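Long-range contacts in SCARECROW-LIKE protein 7 (Oryza sativa Japonica Group, PDB 5HYZ), which binds DNA in vitro through its GRAS domain and probably acts as a homodimeric transcription factor in plant development and abiotic stress resistance: residues Y261-L269 with V283-I292; M318-L328 with P367-R375. One frame throughout, in Å; residues are numbered along the deposited sequence.

Contact 1: residues Y261-L269 with V283-I292; sequences YYRSLFESL and VERWMFGERI
F288 enters the hollow formed by Y262, L265, F266 and L269 as a knob into a hole, and the antiparallel pairing of helices 251-272 and 278-296 is organised around it. The local axes run 11.8 Å apart at 173°, a spacing wide enough for whole aromatic rings to lie between the backbones. With CG anti to its own carbonyl carbon (chi1 -62°), the F288 side chain reaches across the interface. L265 CD1 then lies over one ring face, 4.2 Å from the ring centroid, while V283 CG1 of its own helix backs the opposite face. F266 CE1 also approaches F288 CD2, at 3.6 Å, and L269 CD1 meets F288 CE2, both obliquely. The rings of Y262 and F266 are both oblique to that of F288, completing an aromatic cluster without parallel stacking.

The Y262 ring is itself sandwiched. I292 CG1 sits over one face, 3.9 Å from the centroid in a CH-pi contact, and Y261 CD2 covers the other; F288 CD1 comes in at the edge. Beyond the ring, Y262 OH lies 3.2 Å from R291 CB, the two side chains crossing at about a right angle, and it bonds a water at 2.8 Å. The same water accepts a hydrogen bond from R291 NH1 and so bridges the helices where no direct hydrogen bond does.

At the other end, E284 CG packs against L269 CD1 at 3.7 Å. Its chain, extended beyond CG, carries OE2 to a second water, which donates both to it and to F266 O; salt bridges to R280 and R42 hold the carboxylate as well. Helix 39-57 packs on Y262 and I292, helix 74-86 on L269 and V283, and strand 366-374 on Y261.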
loop_
_atom_site.group_PDB
_atom_site.type_symbol
_atom_site.label_atom_id
_atom_site.label_comp_id
_atom_site.label_asym_id
_atom_site.label_seq_id
_atom_site.Cartn_x
_atom_site.Cartn_y
_atom_site.Cartn_z
ATOM N N TYR A 261 21.932 12.771 -5.116
ATOM C CA TYR A 261 21.076 11.858 -4.351
ATOM C C TYR A 261 19.826 12.554 -3.752
ATOM O O TYR A 261 18.648 12.145 -3.943
ATOM C CB TYR A 261 21.938 11.222 -3.266
ATOM C CG TYR A 261 21.199 10.375 -2.268
ATOM C CD1 TYR A 261 20.701 9.090 -2.586
ATOM C CD2 TYR A 261 21.026 10.834 -1.003
ATOM C CE1 TYR A 261 20.008 8.361 -1.610
ATOM C CE2 TYR A 261 20.373 10.094 -0.048
ATOM C CZ TYR A 261 19.870 8.883 -0.359
ATOM O OH TYR A 261 19.237 8.280 0.712
ATOM N N TYR A 262 20.065 13.640 -3.018
ATOM C CA TYR A 262 18.940 14.336 -2.402
ATOM C C TYR A 262 18.056 15.028 -3.451
ATOM O O TYR A 262 16.863 15.196 -3.231
ATOM C CB TYR A 262 19.460 15.322 -1.320
ATOM C CG TYR A 262 19.733 14.555 -0.039
ATOM C CD1 TYR A 262 18.678 14.066 0.732
ATOM C CD2 TYR A 262 21.044 14.236 0.347
ATOM C CE1 TYR A 262 18.924 13.295 1.851
ATOM C CE2 TYR A 262 21.289 13.512 1.463
ATOM C CZ TYR A 262 20.206 13.027 2.212
ATOM O OH TYR A 262 20.425 12.251 3.314
ATOM N N ARG A 263 18.613 15.410 -4.596
ATOM C CA ARG A 263 17.751 15.956 -5.659
ATOM C C ARG A 263 16.684 14.932 -6.050
ATOM O O ARG A 263 15.493 15.251 -6.113
ATOM C CB ARG A 263 18.565 16.341 -6.904
ATOM C CG ARG A 263 17.708 17.102 -7.930
ATOM C CD ARG A 263 18.334 17.221 -9.310
ATOM N NE ARG A 263 18.405 15.933 -9.998
ATOM C CZ ARG A 263 18.916 15.753 -11.219
ATOM N NH1 ARG A 263 19.403 16.784 -11.923
ATOM N NH2 ARG A 263 18.936 14.529 -11.740
ATOM N N SER A 264 17.107 13.681 -6.246
ATOM C CA SER A 264 16.106 12.629 -6.541
ATOM C C SER A 264 15.087 12.453 -5.413
ATOM O O SER A 264 13.866 12.402 -5.691
ATOM C CB SER A 264 16.801 11.281 -6.839
ATOM O OG SER A 264 17.769 11.476 -7.838
ATOM N N LEU A 265 15.545 12.363 -4.149
ATOM C CA LEU A 265 14.596 12.256 -3.029
ATOM C C LEU A 265 13.580 13.424 -2.969
ATOM O O LEU A 265 12.350 13.232 -2.759
ATOM C CB LEU A 265 15.303 12.203 -1.667
ATOM C CG LEU A 265 16.002 10.876 -1.358
ATOM C CD1 LEU A 265 16.815 11.017 -0.093
ATOM C CD2 LEU A 265 14.929 9.775 -1.226
ATOM N N PHE A 266 14.104 14.647 -3.104
ATOM C CA PHE A 266 13.236 15.844 -3.049
ATOM C C PHE A 266 12.213 15.824 -4.168
ATOM O O PHE A 266 11.045 16.174 -3.931
ATOM C CB PHE A 266 14.076 17.147 -3.108
ATOM C CG PHE A 266 14.585 17.587 -1.747
ATOM C CD1 PHE A 266 15.454 16.780 -1.015
ATOM C CD2 PHE A 266 14.202 18.810 -1.202
ATOM C CE1 PHE A 266 15.913 17.170 0.236
ATOM C CE2 PHE A 266 14.656 19.217 0.040
ATOM C CZ PHE A 266 15.514 18.416 0.761
ATOM N N GLU A 267 12.640 15.441 -5.374
ATOM C CA GLU A 267 11.712 15.335 -6.499
ATOM C C GLU A 267 10.607 14.280 -6.256
ATOM O O GLU A 267 9.417 14.514 -6.558
ATOM C CB GLU A 267 12.443 15.017 -7.777
ATOM C CG GLU A 267 13.217 16.177 -8.358
ATOM C CD GLU A 267 14.042 15.786 -9.579
ATOM O OE1 GLU A 267 13.718 14.719 -10.177
ATOM O OE2 GLU A 267 15.014 16.527 -9.946
ATOM N N SER A 268 10.986 13.134 -5.689
ATOM C CA SER A 268 9.951 12.113 -5.390
ATOM C C SER A 268 8.958 12.596 -4.312
ATOM O O SER A 268 7.789 12.222 -4.317
ATOM C CB SER A 268 10.623 10.802 -4.991
ATOM O OG SER A 268 11.142 10.860 -3.691
ATOM N N LEU A 269 9.398 13.449 -3.397
ATOM C CA LEU A 269 8.426 14.034 -2.469
ATOM C C LEU A 269 7.484 14.988 -3.191
ATOM O O LEU A 269 6.310 15.098 -2.822
ATOM C CB LEU A 269 9.118 14.795 -1.328
ATOM C CG LEU A 269 9.836 13.993 -0.242
ATOM C CD1 LEU A 269 10.139 14.880 0.972
ATOM C CD2 LEU A 269 9.013 12.792 0.158
ATOM N N VAL A 283 9.740 16.476 6.873
ATOM C CA VAL A 283 10.674 15.490 6.336
ATOM C C VAL A 283 11.916 16.166 5.748
ATOM O O VAL A 283 13.058 15.791 6.053
ATOM C CB VAL A 283 9.995 14.634 5.240
ATOM C CG1 VAL A 283 11.047 13.743 4.519
ATOM C CG2 VAL A 283 8.899 13.782 5.885
ATOM N N GLU A 284 11.676 17.155 4.908
ATOM C CA GLU A 284 12.750 17.880 4.238
ATOM C C GLU A 284 13.730 18.544 5.223
ATOM O O GLU A 284 14.941 18.521 5.023
ATOM C CB GLU A 284 12.144 18.892 3.265
ATOM C CG GLU A 284 11.500 18.198 2.022
ATOM C CD GLU A 284 10.602 19.104 1.233
ATOM O OE1 GLU A 284 10.240 20.165 1.780
ATOM O OE2 GLU A 284 10.255 18.777 0.077
ATOM N N ARG A 285 13.229 19.077 6.326
ATOM C CA ARG A 285 14.092 19.771 7.284
ATOM C C ARG A 285 14.722 18.876 8.346
ATOM O O ARG A 285 15.938 18.905 8.552
ATOM C CB ARG A 285 13.282 20.884 7.951
ATOM C CG ARG A 285 14.018 21.553 9.068
ATOM C CD ARG A 285 13.179 22.631 9.691
ATOM N NE ARG A 285 13.975 23.344 10.701
ATOM C CZ ARG A 285 13.516 24.336 11.469
ATOM N NH1 ARG A 285 12.260 24.751 11.340
ATOM N NH2 ARG A 285 14.312 24.917 12.358
ATOM N N TRP A 286 13.903 18.061 9.020
ATOM C CA TRP A 286 14.340 17.305 10.174
ATOM C C TRP A 286 14.922 15.968 9.827
ATOM O O TRP A 286 15.666 15.402 10.618
ATOM C CB TRP A 286 13.164 17.126 11.156
ATOM C CG TRP A 286 12.824 18.442 11.730
ATOM C CD1 TRP A 286 11.682 19.187 11.526
ATOM C CD2 TRP A 286 13.692 19.242 12.535
ATOM N NE1 TRP A 286 11.781 20.380 12.204
ATOM C CE2 TRP A 286 13.004 20.440 12.828
ATOM C CE3 TRP A 286 14.984 19.051 13.057
ATOM C CZ2 TRP A 286 13.569 21.452 13.623
ATOM C CZ3 TRP A 286 15.550 20.056 13.848
ATOM C CH2 TRP A 286 14.837 21.242 14.126
HETATM N N MSE A 287 14.598 15.440 8.657
HETATM C CA MSE A 287 15.236 14.182 8.288
HETATM C C MSE A 287 16.307 14.476 7.239
HETATM O O MSE A 287 17.490 14.341 7.540
HETATM C CB MSE A 287 14.216 13.165 7.782
HETATM C CG MSE A 287 14.863 11.828 7.477
HETATM SE SE MSE A 287 13.455 10.528 6.943
HETATM C CE MSE A 287 13.231 9.603 8.707
ATOM N N PHE A 288 15.908 14.946 6.059
ATOM C CA PHE A 288 16.877 15.159 4.992
ATOM C C PHE A 288 17.840 16.312 5.321
ATOM O O PHE A 288 19.066 16.177 5.162
ATOM C CB PHE A 288 16.185 15.434 3.665
ATOM C CG PHE A 288 15.319 14.289 3.158
ATOM C CD1 PHE A 288 15.498 13.000 3.612
ATOM C CD2 PHE A 288 14.371 14.532 2.201
ATOM C CE1 PHE A 288 14.698 11.972 3.126
ATOM C CE2 PHE A 288 13.584 13.505 1.695
ATOM C CZ PHE A 288 13.755 12.245 2.158
ATOM N N GLY A 289 17.310 17.433 5.789
ATOM C CA GLY A 289 18.162 18.594 6.090
ATOM C C GLY A 289 19.235 18.324 7.119
ATOM O O GLY A 289 20.404 18.742 6.981
ATOM N N GLU A 290 18.872 17.592 8.171
ATOM C CA GLU A 290 19.870 17.192 9.160
ATOM C C GLU A 290 20.942 16.263 8.564
ATOM O O GLU A 290 22.128 16.384 8.877
ATOM C CB GLU A 290 19.204 16.492 10.347
ATOM C CG GLU A 290 18.357 17.466 11.159
ATOM C CD GLU A 290 19.252 18.482 11.852
ATOM O OE1 GLU A 290 19.931 18.076 12.816
ATOM O OE2 GLU A 290 19.334 19.637 11.369
ATOM N N ARG A 291 20.524 15.318 7.718
ATOM C CA ARG A 291 21.500 14.424 7.080
ATOM C C ARG A 291 22.460 15.199 6.190
ATOM O O ARG A 291 23.678 14.924 6.147
ATOM C CB ARG A 291 20.780 13.347 6.267
ATOM C CG ARG A 291 20.097 12.340 7.217
ATOM C CD ARG A 291 19.117 11.428 6.472
ATOM N NE ARG A 291 18.430 10.553 7.445
ATOM C CZ ARG A 291 17.608 9.562 7.113
ATOM N NH1 ARG A 291 17.340 9.320 5.834
ATOM N NH2 ARG A 291 17.040 8.837 8.073
ATOM N N ILE A 292 21.904 16.164 5.483
ATOM C CA ILE A 292 22.712 17.044 4.619
ATOM C C ILE A 292 23.737 17.801 5.488
ATOM O O ILE A 292 24.914 17.876 5.148
ATOM C CB ILE A 292 21.780 17.992 3.836
ATOM C CG1 ILE A 292 21.013 17.190 2.753
ATOM C CG2 ILE A 292 22.547 19.114 3.106
ATOM C CD1 ILE A 292 19.746 17.930 2.257
HETATM O O HOH W 1 18.651 10.064 3.419
HETATM O O HOH W 2 10.866 18.587 -2.434
#

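Contact 2: residues M318-L328 with P367-R375; sequences MEWCGFEPVPL and PLLTVSAWR
M318, in the last turn of helix 311-320, lies across the indole of W374 in a Met-aromatic contact; beyond it the chain forms a short, weakly bonded strand at about 325-326, antiparallel to the C-terminal strand 366-374, in the predicted SAW region of the GRAS domain. Bends at chi2 and chi3 (-59° and -67°) curl the selenomethionine over one face: CB stands above the six-membered ring, 3.8 Å from its centroid, and CE reaches CG of W374 at 3.6 Å.

A Schellman motif then ends the helix, with G322 at positive phi as its C' residue. Beyond this cap F323 lies beside the C-terminal residue, its CB against W374 CB and its ring edge toward the backbone of R375. E324 and R375 exchange two backbone hydrogen bonds, E324 N to R375 O at 2.8 Å and R375 N to E324 O at 3.0 Å, both in the respective carbonyl planes. The backbone N and O of the C-terminal residue are thus both bonded to E324.

P325 follows in a non-hydrogen-bonded pair with W374, its CG 3.8 Å from W374 CZ3 near the ring's outer end. V326 N donates to A373 O, from above the carbonyl plane. One methyl of V326, CG2, lies over a face of the R375 guanidinium, whose NH2 is bonded to A235 O. Farther along, L328 CD2 touches A373 CB at 3.9 Å. W374 is also held within its own strand: NE1 donates to S372 OG at 2.8 Å, with the hydroxyl oxygen 20° out of the indole plane.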
loop_
_atom_site.group_PDB
_atom_site.type_symbol
_atom_site.label_atom_id
_atom_site.label_comp_id
_atom_site.label_asym_id
_atom_site.label_seq_id
_atom_site.Cartn_x
_atom_site.Cartn_y
_atom_site.Cartn_z
HETATM N N MSE A 318 31.326 -6.448 3.169
HETATM C CA MSE A 318 30.705 -7.745 3.438
HETATM C C MSE A 318 31.694 -8.878 3.113
HETATM O O MSE A 318 31.801 -9.819 3.857
HETATM C CB MSE A 318 29.424 -7.949 2.587
HETATM C CG MSE A 318 28.309 -6.940 2.829
HETATM SE SE MSE A 318 27.723 -6.995 4.763
HETATM C CE MSE A 318 26.964 -8.760 4.698
ATOM N N GLU A 319 32.419 -8.759 1.989
ATOM C CA GLU A 319 33.332 -9.834 1.586
ATOM C C GLU A 319 34.534 -9.860 2.511
ATOM O O GLU A 319 35.086 -10.908 2.821
ATOM C CB GLU A 319 33.777 -9.634 0.147
ATOM C CG GLU A 319 32.512 -9.870 -0.788
ATOM C CD GLU A 319 32.809 -9.853 -2.283
ATOM O OE1 GLU A 319 33.781 -9.210 -2.702
ATOM O OE2 GLU A 319 31.975 -10.409 -3.031
ATOM N N TRP A 320 34.905 -8.695 2.946
ATOM C CA TRP A 320 36.017 -8.588 3.919
ATOM C C TRP A 320 35.651 -9.343 5.209
ATOM O O TRP A 320 36.502 -9.953 5.838
ATOM C CB TRP A 320 36.311 -7.114 4.170
ATOM C CG TRP A 320 37.667 -6.853 4.874
ATOM C CD1 TRP A 320 38.550 -7.797 5.311
ATOM C CD2 TRP A 320 38.265 -5.592 5.131
ATOM N NE1 TRP A 320 39.652 -7.192 5.879
ATOM C CE2 TRP A 320 39.503 -5.832 5.766
ATOM C CE3 TRP A 320 37.877 -4.263 4.872
ATOM C CZ2 TRP A 320 40.364 -4.792 6.170
ATOM C CZ3 TRP A 320 38.715 -3.233 5.267
ATOM C CH2 TRP A 320 39.950 -3.502 5.918
ATOM N N CYS A 321 34.354 -9.360 5.560
ATOM C CA CYS A 321 33.895 -10.018 6.768
ATOM C C CYS A 321 33.490 -11.446 6.509
ATOM O O CYS A 321 32.962 -12.107 7.380
ATOM C CB CYS A 321 32.741 -9.193 7.404
ATOM S SG CYS A 321 33.362 -7.600 8.044
ATOM N N GLY A 322 33.741 -11.940 5.302
ATOM C CA GLY A 322 33.605 -13.357 5.067
ATOM C C GLY A 322 32.273 -13.748 4.445
ATOM O O GLY A 322 32.009 -14.929 4.328
ATOM N N PHE A 323 31.434 -12.777 4.071
ATOM C CA PHE A 323 30.153 -13.106 3.399
ATOM C C PHE A 323 30.294 -13.211 1.898
ATOM O O PHE A 323 31.191 -12.600 1.334
ATOM C CB PHE A 323 29.119 -12.014 3.710
ATOM C CG PHE A 323 28.683 -12.015 5.163
ATOM C CD1 PHE A 323 27.784 -12.980 5.637
ATOM C CD2 PHE A 323 29.206 -11.059 6.032
ATOM C CE1 PHE A 323 27.345 -12.984 6.985
ATOM C CE2 PHE A 323 28.804 -11.044 7.404
ATOM C CZ PHE A 323 27.878 -12.036 7.873
ATOM N N GLU A 324 29.363 -13.891 1.241
ATOM C CA GLU A 324 29.340 -13.967 -0.215
ATOM C C GLU A 324 27.940 -13.566 -0.689
ATOM O O GLU A 324 26.960 -13.798 0.020
ATOM C CB GLU A 324 29.684 -15.392 -0.690
ATOM C CG GLU A 324 28.558 -16.357 -0.486
ATOM C CD GLU A 324 28.900 -17.805 -0.807
ATOM O OE1 GLU A 324 30.084 -18.102 -1.039
ATOM O OE2 GLU A 324 27.964 -18.638 -0.814
ATOM N N PRO A 325 27.849 -12.997 -1.877
ATOM C CA PRO A 325 26.550 -12.588 -2.435
ATOM C C PRO A 325 25.628 -13.776 -2.645
ATOM O O PRO A 325 26.047 -14.899 -2.967
ATOM C CB PRO A 325 26.910 -11.922 -3.780
ATOM C CG PRO A 325 28.398 -11.779 -3.802
ATOM C CD PRO A 325 28.974 -12.771 -2.812
ATOM N N VAL A 326 24.339 -13.533 -2.409
ATOM C CA VAL A 326 23.283 -14.519 -2.675
ATOM C C VAL A 326 22.365 -13.899 -3.744
ATOM O O VAL A 326 21.841 -12.802 -3.546
ATOM C CB VAL A 326 22.502 -14.841 -1.390
ATOM C CG1 VAL A 326 21.309 -15.741 -1.701
ATOM C CG2 VAL A 326 23.465 -15.507 -0.357
ATOM N N PRO A 327 22.108 -14.615 -4.857
ATOM C CA PRO A 327 21.191 -14.000 -5.860
ATOM C C PRO A 327 19.812 -13.742 -5.321
ATOM O O PRO A 327 19.297 -14.547 -4.564
ATOM C CB PRO A 327 21.097 -15.058 -6.974
ATOM C CG PRO A 327 22.285 -15.910 -6.795
ATOM C CD PRO A 327 22.611 -15.933 -5.290
ATOM N N LEU A 328 19.203 -12.612 -5.672
ATOM C CA LEU A 328 17.841 -12.423 -5.218
ATOM C C LEU A 328 16.894 -13.290 -6.098
ATOM O O LEU A 328 17.260 -13.743 -7.187
ATOM C CB LEU A 328 17.450 -10.957 -5.253
ATOM C CG LEU A 328 18.245 -10.080 -4.280
ATOM C CD1 LEU A 328 17.962 -8.550 -4.456
ATOM C CD2 LEU A 328 18.024 -10.487 -2.812
ATOM N N PRO A 367 19.639 5.087 -8.893
ATOM C CA PRO A 367 19.415 4.155 -7.771
ATOM C C PRO A 367 19.376 4.932 -6.466
ATOM O O PRO A 367 20.278 5.754 -6.268
ATOM C CB PRO A 367 20.649 3.228 -7.825
ATOM C CG PRO A 367 21.183 3.363 -9.197
ATOM C CD PRO A 367 20.792 4.696 -9.727
ATOM N N LEU A 368 18.397 4.682 -5.592
ATOM C CA LEU A 368 18.317 5.402 -4.335
ATOM C C LEU A 368 18.393 4.490 -3.135
ATOM O O LEU A 368 19.003 4.861 -2.110
ATOM C CB LEU A 368 17.019 6.191 -4.225
ATOM C CG LEU A 368 16.855 7.342 -5.211
ATOM C CD1 LEU A 368 15.566 8.070 -4.929
ATOM C CD2 LEU A 368 18.079 8.323 -5.172
ATOM N N LEU A 369 17.759 3.327 -3.246
ATOM C CA LEU A 369 17.681 2.405 -2.031
ATOM C C LEU A 369 17.986 1.016 -2.541
ATOM O O LEU A 369 17.283 0.512 -3.428
ATOM C CB LEU A 369 16.290 2.431 -1.391
ATOM C CG LEU A 369 16.279 1.972 0.080
ATOM C CD1 LEU A 369 14.904 2.229 0.638
ATOM C CD2 LEU A 369 16.561 0.522 0.219
ATOM N N THR A 370 19.037 0.396 -2.039
ATOM C CA THR A 370 19.525 -0.869 -2.585
ATOM C C THR A 370 19.391 -2.015 -1.594
ATOM O O THR A 370 19.730 -1.858 -0.414
ATOM C CB THR A 370 20.981 -0.656 -2.982
ATOM O OG1 THR A 370 20.987 0.483 -3.870
ATOM C CG2 THR A 370 21.581 -1.837 -3.662
ATOM N N VAL A 371 18.962 -3.179 -2.067
ATOM C CA VAL A 371 18.779 -4.328 -1.194
ATOM C C VAL A 371 19.644 -5.449 -1.730
ATOM O O VAL A 371 19.793 -5.613 -2.955
ATOM C CB VAL A 371 17.299 -4.775 -1.155
ATOM C CG1 VAL A 371 17.149 -6.107 -0.350
ATOM C CG2 VAL A 371 16.484 -3.688 -0.370
ATOM N N SER A 372 20.249 -6.230 -0.838
ATOM C CA SER A 372 21.061 -7.383 -1.241
ATOM C C SER A 372 21.013 -8.448 -0.153
ATOM O O SER A 372 20.633 -8.163 0.993
ATOM C CB SER A 372 22.530 -6.976 -1.496
ATOM O OG SER A 372 23.016 -6.216 -0.401
ATOM N N ALA A 373 21.364 -9.657 -0.525
ATOM C CA ALA A 373 21.379 -10.794 0.411
ATOM C C ALA A 373 22.790 -11.422 0.409
ATOM O O ALA A 373 23.453 -11.415 -0.642
ATOM C CB ALA A 373 20.337 -11.856 -0.014
ATOM N N TRP A 374 23.214 -11.972 1.550
ATOM C CA TRP A 374 24.610 -12.429 1.769
ATOM C C TRP A 374 24.575 -13.677 2.602
ATOM O O TRP A 374 23.636 -13.856 3.378
ATOM C CB TRP A 374 25.431 -11.341 2.519
ATOM C CG TRP A 374 25.372 -10.053 1.771
ATOM C CD1 TRP A 374 24.392 -9.073 1.852
ATOM C CD2 TRP A 374 26.304 -9.617 0.791
ATOM N NE1 TRP A 374 24.687 -8.056 0.966
ATOM C CE2 TRP A 374 25.844 -8.372 0.296
ATOM C CE3 TRP A 374 27.482 -10.182 0.251
ATOM C CZ2 TRP A 374 26.520 -7.654 -0.706
ATOM C CZ3 TRP A 374 28.172 -9.431 -0.795
ATOM C CH2 TRP A 374 27.674 -8.191 -1.233
ATOM N N ARG A 375 25.602 -14.520 2.541
ATOM C CA ARG A 375 25.713 -15.594 3.566
ATOM C C ARG A 375 27.175 -16.011 3.867
ATOM O O ARG A 375 28.006 -15.612 3.003
ATOM C CB ARG A 375 24.930 -16.838 3.149
ATOM C CG ARG A 375 25.447 -17.529 1.860
ATOM C CD ARG A 375 24.810 -18.926 1.670
ATOM N NE ARG A 375 23.375 -18.901 1.983
ATOM C CZ ARG A 375 22.392 -19.010 1.077
ATOM N NH1 ARG A 375 22.699 -19.176 -0.213
ATOM N NH2 ARG A 375 21.100 -18.951 1.456
HETATM O O HOH W 3 30.160 -17.169 2.732
HETATM O O HOH W 4 21.915 -10.196 -3.289
#

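How the contacts relate
Strand 366-374 connects the two sites, whose centres are 26 Å apart on opposite sides of the chain's centre. Its beginning lies against contact 1, where S264 CB meets L368 CD2 at 3.6 Å and Y261 CE1 approaches L368 O at 3.7 Å; its far end supplies the partners of M318-L328. The chain turns a corner at L369 between these two parts. Contact 1, in the predicted PFYRE region, closes before contact 2, in the predicted SAW region, opens, helix 311-320 being the next helix after 278-296. As a worked example, the pair contrasts ring packing between helices with backbone pairing at a sheet edge, joined here by one strand.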